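Local structure of esterase (Rhizomucor miehei CAU432, 4WY8) at residues Y105-T108 with V109-A113. The protein hydrolyses carboxylic ester bonds as a carboxylesterase, probably through a serine nucleophile of the alpha/beta-hydrolase type. Numbering follows the deposited sequence.
Sequences YELT and VRARA
Glu106 and Arg110, one helical turn apart, are joined by a salt bridge over the surface of helix 101-111. Arg110 NE gives OE1 of Glu106 a hydrogen bond of 2.9 Å, and NH2 of the same arginine adds a weak one to that oxygen at 3.2 Å. OE1 lies at the guanidinium edge, practically in its plane, but is met by NE on the anti side and well out of the carboxylate plane, which stands 90° to the guanidinium. A bend at chi2 of Glu106 (-68°) brings the carboxylate round to the arginine, whose chain runs extended from CG to NE. Two further partners on helix 301-322 hold the guanidinium: Asp308 by a salt bridge to NH1 and Ser304 by a hydrogen bond to NH2. Together with Glu106 they would be expected to restrict its rotation and fix its position.

The buried side is packed more closely. Ala111 CB presses to 3.2 Å from Leu107 O and also meets Val311 of helix 301-322, whereas Leu107 CD1 approaches the same methyl only loosely, at 4.5 Å. Thr108 turns its methyl CG2 to within 3.6 Å of Ala113 O, while OG1, beside its own backbone N, hydrogen-bonds to Val104 O and to Thr71 OG1 of strand 65-73. By contrast, Arg112 is exposed, and its bond from CA to CB points away from the preceding turn.

At the C-terminal end Arg112 has a positive phi (52°), and the chain leaves the helix. Ala113 N reaches back to Thr108 O at 3.3 Å; this 6→1 bond over left-handed Arg112 is consistent with a Schellman-type helix end. The turn leads straight into strand 114-118, completing the beta-alpha-beta crossover from strand 83-87 through helix 101-111, a connection belonging to the alpha/beta-hydrolase fold.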
ATOM      1  N   TYR A 105      -3.162  19.977  -1.168  1.00  9.68           N
ATOM      2  CA  TYR A 105      -3.511  20.476   0.170  1.00 12.01           C
ATOM      3  C   TYR A 105      -3.557  19.325   1.166  1.00 13.46           C
ATOM      4  O   TYR A 105      -2.999  19.440   2.294  1.00 10.38           O
ATOM      5  CB  TYR A 105      -4.856  21.217   0.173  1.00 11.43           C
ATOM      6  CG  TYR A 105      -4.836  22.614  -0.426  1.00 11.05           C
ATOM      7  CD1 TYR A 105      -3.861  22.993  -1.344  1.00  9.10           C
ATOM      8  CD2 TYR A 105      -5.818  23.554  -0.082  1.00 13.53           C
ATOM      9  CE1 TYR A 105      -3.860  24.283  -1.907  1.00 12.88           C
ATOM     10  CE2 TYR A 105      -5.827  24.845  -0.635  1.00 11.88           C
ATOM     11  CZ  TYR A 105      -4.843  25.197  -1.546  1.00 16.37           C
ATOM     12  OH  TYR A 105      -4.834  26.463  -2.107  1.00 20.25           O
ATOM     13  N   GLU A 106      -4.170  18.203   0.750  1.00 11.03           N
ATOM     14  CA  GLU A 106      -4.224  17.026   1.649  1.00 14.12           C
ATOM     15  C   GLU A 106      -2.833  16.470   1.988  1.00 10.78           C
ATOM     16  O   GLU A 106      -2.543  16.141   3.129  1.00 13.46           O
ATOM     17  CB  GLU A 106      -5.079  15.909   1.028  1.00 12.99           C
ATOM     18  CG  GLU A 106      -6.589  16.151   1.085  1.00 15.07           C
ATOM     19  CD  GLU A 106      -7.188  16.115   2.502  1.00 19.60           C
ATOM     20  OE1 GLU A 106      -6.556  15.574   3.446  1.00 19.11           O
ATOM     21  OE2 GLU A 106      -8.325  16.619   2.663  1.00 23.02           O
ATOM     22  N   LEU A 107      -1.986  16.340   0.979  1.00 13.60           N
ATOM     23  CA  LEU A 107      -0.624  15.863   1.184  1.00 12.26           C
ATOM     24  C   LEU A 107       0.133  16.805   2.132  1.00 11.64           C
ATOM     25  O   LEU A 107       0.828  16.386   3.049  1.00 10.36           O
ATOM     26  CB  LEU A 107       0.085  15.766  -0.166  1.00  9.20           C
ATOM     27  CG  LEU A 107       1.515  15.217  -0.173  1.00 15.76           C
ATOM     28  CD1 LEU A 107       1.621  13.770   0.401  1.00  6.77           C
ATOM     29  CD2 LEU A 107       2.097  15.310  -1.586  1.00  9.10           C
ATOM     30  N   THR A 108      -0.028  18.094   1.893  1.00 12.05           N
ATOM     31  CA  THR A 108       0.569  19.122   2.724  1.00  7.97           C
ATOM     32  C   THR A 108       0.218  18.926   4.181  1.00  9.82           C
ATOM     33  O   THR A 108       1.128  18.867   5.027  1.00  9.00           O
ATOM     34  CB  THR A 108       0.115  20.525   2.299  1.00 11.53           C
ATOM     35  OG1 THR A 108       0.551  20.793   0.953  1.00  9.21           O
ATOM     36  CG2 THR A 108       0.668  21.568   3.273  1.00  8.03           C
ATOM     37  N   VAL A 109      -1.074  18.811   4.507  1.00  8.82           N
ATOM     38  CA  VAL A 109      -1.377  18.747   5.947  1.00 10.42           C
ATOM     39  C   VAL A 109      -1.198  17.357   6.542  1.00 11.55           C
ATOM     40  O   VAL A 109      -0.914  17.220   7.745  1.00 12.96           O
ATOM     41  CB  VAL A 109      -2.812  19.221   6.268  1.00 14.58           C
ATOM     42  CG1 VAL A 109      -3.013  20.660   5.755  1.00  9.61           C
ATOM     43  CG2 VAL A 109      -3.832  18.292   5.624  1.00 11.27           C
ATOM     44  N   ARG A 110      -1.322  16.314   5.730  1.00 12.06           N
ATOM     45  CA  ARG A 110      -1.138  14.972   6.277  1.00 14.66           C
ATOM     46  C   ARG A 110       0.344  14.688   6.516  1.00 11.48           C
ATOM     47  O   ARG A 110       0.699  14.084   7.503  1.00 14.58           O
ATOM     48  CB  ARG A 110      -1.743  13.913   5.363  1.00 14.29           C
ATOM     49  CG  ARG A 110      -3.269  13.964   5.304  1.00 13.20           C
ATOM     50  CD  ARG A 110      -3.806  12.827   4.448  1.00 11.70           C
ATOM     51  NE  ARG A 110      -5.160  13.078   3.957  1.00 13.34           N
ATOM     52  CZ  ARG A 110      -6.013  12.124   3.587  1.00 16.89           C
ATOM     53  NH1 ARG A 110      -5.657  10.841   3.668  1.00 13.79           N
ATOM     54  NH2 ARG A 110      -7.215  12.453   3.118  1.00 12.64           N
ATOM     55  N   ALA A 111       1.207  15.134   5.616  1.00 13.62           N
ATOM     56  CA  ALA A 111       2.636  14.876   5.762  1.00 14.17           C
ATOM     57  C   ALA A 111       3.297  15.935   6.635  1.00 13.77           C
ATOM     58  O   ALA A 111       4.418  15.743   7.098  1.00 12.13           O
ATOM     59  CB  ALA A 111       3.318  14.824   4.388  1.00  8.46           C
ATOM     60  N   ARG A 112       2.586  17.037   6.872  1.00 13.75           N
ATOM     61  CA  ARG A 112       3.157  18.202   7.557  1.00 15.10           C
ATOM     62  C   ARG A 112       4.450  18.603   6.864  1.00 13.60           C
ATOM     63  O   ARG A 112       5.515  18.648   7.474  1.00 16.10           O
ATOM     64  CB  ARG A 112       3.386  17.921   9.054  1.00 13.78           C
ATOM     65  CG  ARG A 112       2.081  17.832   9.833  1.00 22.47           C
ATOM     66  CD  ARG A 112       2.276  17.833  11.355  1.00 29.46           C
ATOM     67  NE  ARG A 112       2.891  19.071  11.825  1.00 32.08           N
ATOM     68  CZ  ARG A 112       2.212  20.193  12.044  1.00 29.95           C
ATOM     69  NH1 ARG A 112       0.901  20.229  11.833  1.00 27.22           N
ATOM     70  NH2 ARG A 112       2.843  21.274  12.464  1.00 29.49           N
ATOM     71  N   ALA A 113       4.339  18.859   5.568  1.00 14.02           N
ATOM     72  CA  ALA A 113       5.491  19.125   4.729  1.00 10.03           C
ATOM     73  C   ALA A 113       5.251  20.399   3.969  1.00 14.68           C
ATOM     74  O   ALA A 113       4.113  20.885   3.921  1.00 14.06           O
ATOM     75  CB  ALA A 113       5.725  17.972   3.769  1.00 10.22           C
TER